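Local atomic coordinates of putative N-acetylmuramoyl-L-alanine amidase (Neisseria meningitidis MC58, PDB entry 3CZX), a protein that probably hydrolyses the link between N-acetylmuramoyl residues and L-amino acids in cell-wall glycopeptides, as a zinc-dependent amidase. Residues I6-G11 / V73-H78. Sequence-based numbering, arbitrary orientation.
Sequences ICLTAG and VAIEFH. With ZN (zinc ion), chain E.
Leu8 lays its CD2 methyl alongside Ile75, 3.9 Å from Ile75 CD1, and the same methyl reaches Phe77 CE2 obliquely at 4.0 Å. Ile6 CG2 and Val73 CG1 continue this apolar face; helix 26-45 packs on it where Val37 and Ala38 touch Leu8 and Met33 touches Phe77. On the reverse face Cys7 CB meets Ala74 CB, and Thr9 OG1, set between its backbone N and carbonyl carbon (chi1 62°), donates to Glu76 OE2 at 2.8 Å, on the anti side of that oxygen. Strands 6-10 and 73-77 are parallel neighbours in the mixed sheet of this Amidase_3-family domain, between strands 49-51 and 142-145. Backbone hydrogen bonds run from Cys7 N to Val73 O, Ile75 N to Cys7 O, Thr9 N to Ile75 O and Phe77 N to Thr9 O; Gly11 N to Phe77 O (2.9 Å) carries the ladder one residue past strand 6-10. There Gly11 CA sits over one face of the His78 imidazole, 4.0 Å from its centroid, a CH-pi contact. His78 ND1 binds zinc at 2.2 Å, completing a site with His12, Glu26 and two waters, while NE2 donates to Glu76 OE1 (2.8 Å), nearly in the ring plane. That second-shell carboxylate helps fix the ring's rotation and is itself salt-bridged to Arg133.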
loop_
_atom_site.group_PDB
_atom_site.type_symbol
_atom_site.label_atom_id
_atom_site.label_comp_id
_atom_site.label_asym_id
_atom_site.label_seq_id
_atom_site.Cartn_x
_atom_site.Cartn_y
_atom_site.Cartn_z
ATOM N N ILE A 6 1.497 -19.440 -7.253
ATOM C CA ILE A 6 0.347 -18.631 -6.867
ATOM C C ILE A 6 0.248 -17.515 -7.900
ATOM O O ILE A 6 1.246 -16.829 -8.143
ATOM C CB ILE A 6 0.563 -18.019 -5.487
ATOM C CG1 ILE A 6 0.724 -19.113 -4.423
ATOM C CG2 ILE A 6 -0.609 -17.111 -5.079
ATOM C CD1 ILE A 6 1.750 -18.808 -3.402
ATOM N N CYS A 7 -0.920 -17.321 -8.481
ATOM C CA CYS A 7 -1.184 -16.225 -9.414
ATOM C C CYS A 7 -2.051 -15.203 -8.691
ATOM O O CYS A 7 -3.079 -15.559 -8.124
ATOM C CB CYS A 7 -1.896 -16.727 -10.681
ATOM S SG CYS A 7 -2.538 -15.448 -11.780
ATOM N N LEU A 8 -1.605 -13.948 -8.664
ATOM C CA LEU A 8 -2.394 -12.866 -8.111
ATOM C C LEU A 8 -2.535 -11.742 -9.127
ATOM O O LEU A 8 -1.496 -11.255 -9.641
ATOM C CB LEU A 8 -1.704 -12.301 -6.866
ATOM C CG LEU A 8 -1.441 -13.243 -5.689
ATOM C CD1 LEU A 8 -0.740 -12.495 -4.580
ATOM C CD2 LEU A 8 -2.721 -13.922 -5.108
ATOM N N THR A 9 -3.765 -11.312 -9.397
ATOM C CA THR A 9 -3.969 -10.149 -10.263
ATOM C C THR A 9 -4.916 -9.171 -9.646
ATOM O O THR A 9 -5.511 -9.451 -8.617
ATOM C CB THR A 9 -4.451 -10.616 -11.651
ATOM O OG1 THR A 9 -5.699 -11.275 -11.530
ATOM C CG2 THR A 9 -3.393 -11.595 -12.249
ATOM N N ALA A 10 -5.010 -7.978 -10.251
ATOM C CA ALA A 10 -5.889 -6.907 -9.773
ATOM C C ALA A 10 -6.927 -6.643 -10.838
ATOM O O ALA A 10 -6.614 -6.587 -12.031
ATOM C CB ALA A 10 -5.088 -5.585 -9.463
ATOM N N GLY A 11 -8.163 -6.435 -10.418
ATOM C CA GLY A 11 -9.197 -6.014 -11.344
ATOM C C GLY A 11 -9.048 -4.567 -11.745
ATOM O O GLY A 11 -8.551 -3.733 -10.984
ATOM N N VAL A 73 -3.144 -21.919 -7.407
ATOM C CA VAL A 73 -4.281 -21.075 -7.067
ATOM C C VAL A 73 -4.092 -19.732 -7.789
ATOM O O VAL A 73 -2.969 -19.272 -7.921
ATOM C CB VAL A 73 -4.439 -20.910 -5.544
ATOM C CG1 VAL A 73 -3.273 -20.157 -4.948
ATOM C CG2 VAL A 73 -5.797 -20.257 -5.231
ATOM N N ALA A 74 -5.190 -19.163 -8.291
ATOM C CA ALA A 74 -5.187 -17.890 -9.002
ATOM C C ALA A 74 -6.300 -17.022 -8.451
ATOM O O ALA A 74 -7.456 -17.436 -8.445
ATOM C CB ALA A 74 -5.388 -18.073 -10.502
ATOM N N ILE A 75 -5.950 -15.816 -7.991
ATOM C CA ILE A 75 -6.883 -14.899 -7.351
ATOM C C ILE A 75 -6.805 -13.513 -7.982
ATOM O O ILE A 75 -5.687 -12.942 -8.103
ATOM C CB ILE A 75 -6.526 -14.747 -5.835
ATOM C CG1 ILE A 75 -6.546 -16.111 -5.139
ATOM C CG2 ILE A 75 -7.508 -13.799 -5.164
ATOM C CD1 ILE A 75 -5.679 -16.205 -3.880
ATOM N N GLU A 76 -7.939 -12.988 -8.420
ATOM C CA GLU A 76 -8.036 -11.602 -8.854
ATOM C C GLU A 76 -8.840 -10.780 -7.858
ATOM O O GLU A 76 -10.008 -11.082 -7.559
ATOM C CB GLU A 76 -8.661 -11.477 -10.253
ATOM C CG GLU A 76 -8.583 -10.058 -10.731
ATOM C CD GLU A 76 -8.823 -9.914 -12.171
ATOM O OE1 GLU A 76 -10.000 -9.677 -12.526
ATOM O OE2 GLU A 76 -7.836 -10.025 -12.930
ATOM N N PHE A 77 -8.224 -9.731 -7.335
ATOM C CA PHE A 77 -8.824 -8.931 -6.299
ATOM C C PHE A 77 -9.739 -7.859 -6.905
ATOM O O PHE A 77 -9.365 -7.158 -7.848
ATOM C CB PHE A 77 -7.751 -8.278 -5.400
ATOM C CG PHE A 77 -6.904 -9.271 -4.648
ATOM C CD1 PHE A 77 -7.299 -9.784 -3.426
ATOM C CD2 PHE A 77 -5.708 -9.678 -5.172
ATOM C CE1 PHE A 77 -6.476 -10.694 -2.749
ATOM C CE2 PHE A 77 -4.878 -10.619 -4.511
ATOM C CZ PHE A 77 -5.284 -11.115 -3.318
ATOM N N HIS A 78 -10.927 -7.800 -6.351
ATOM C CA HIS A 78 -11.971 -6.835 -6.703
ATOM C C HIS A 78 -12.622 -6.323 -5.435
ATOM O O HIS A 78 -12.355 -6.841 -4.348
ATOM C CB HIS A 78 -13.065 -7.523 -7.505
ATOM C CG HIS A 78 -12.704 -7.787 -8.926
ATOM N ND1 HIS A 78 -13.183 -7.014 -9.965
ATOM C CD2 HIS A 78 -11.883 -8.706 -9.485
ATOM C CE1 HIS A 78 -12.643 -7.427 -11.099
ATOM N NE2 HIS A 78 -11.865 -8.461 -10.839
HETATM ZN ZN ZN E . -14.619 -5.359 -10.066
HETATM O O HOH W 1 -16.051 -6.095 -11.702
HETATM O O HOH W 2 -16.158 -6.331 -8.816
#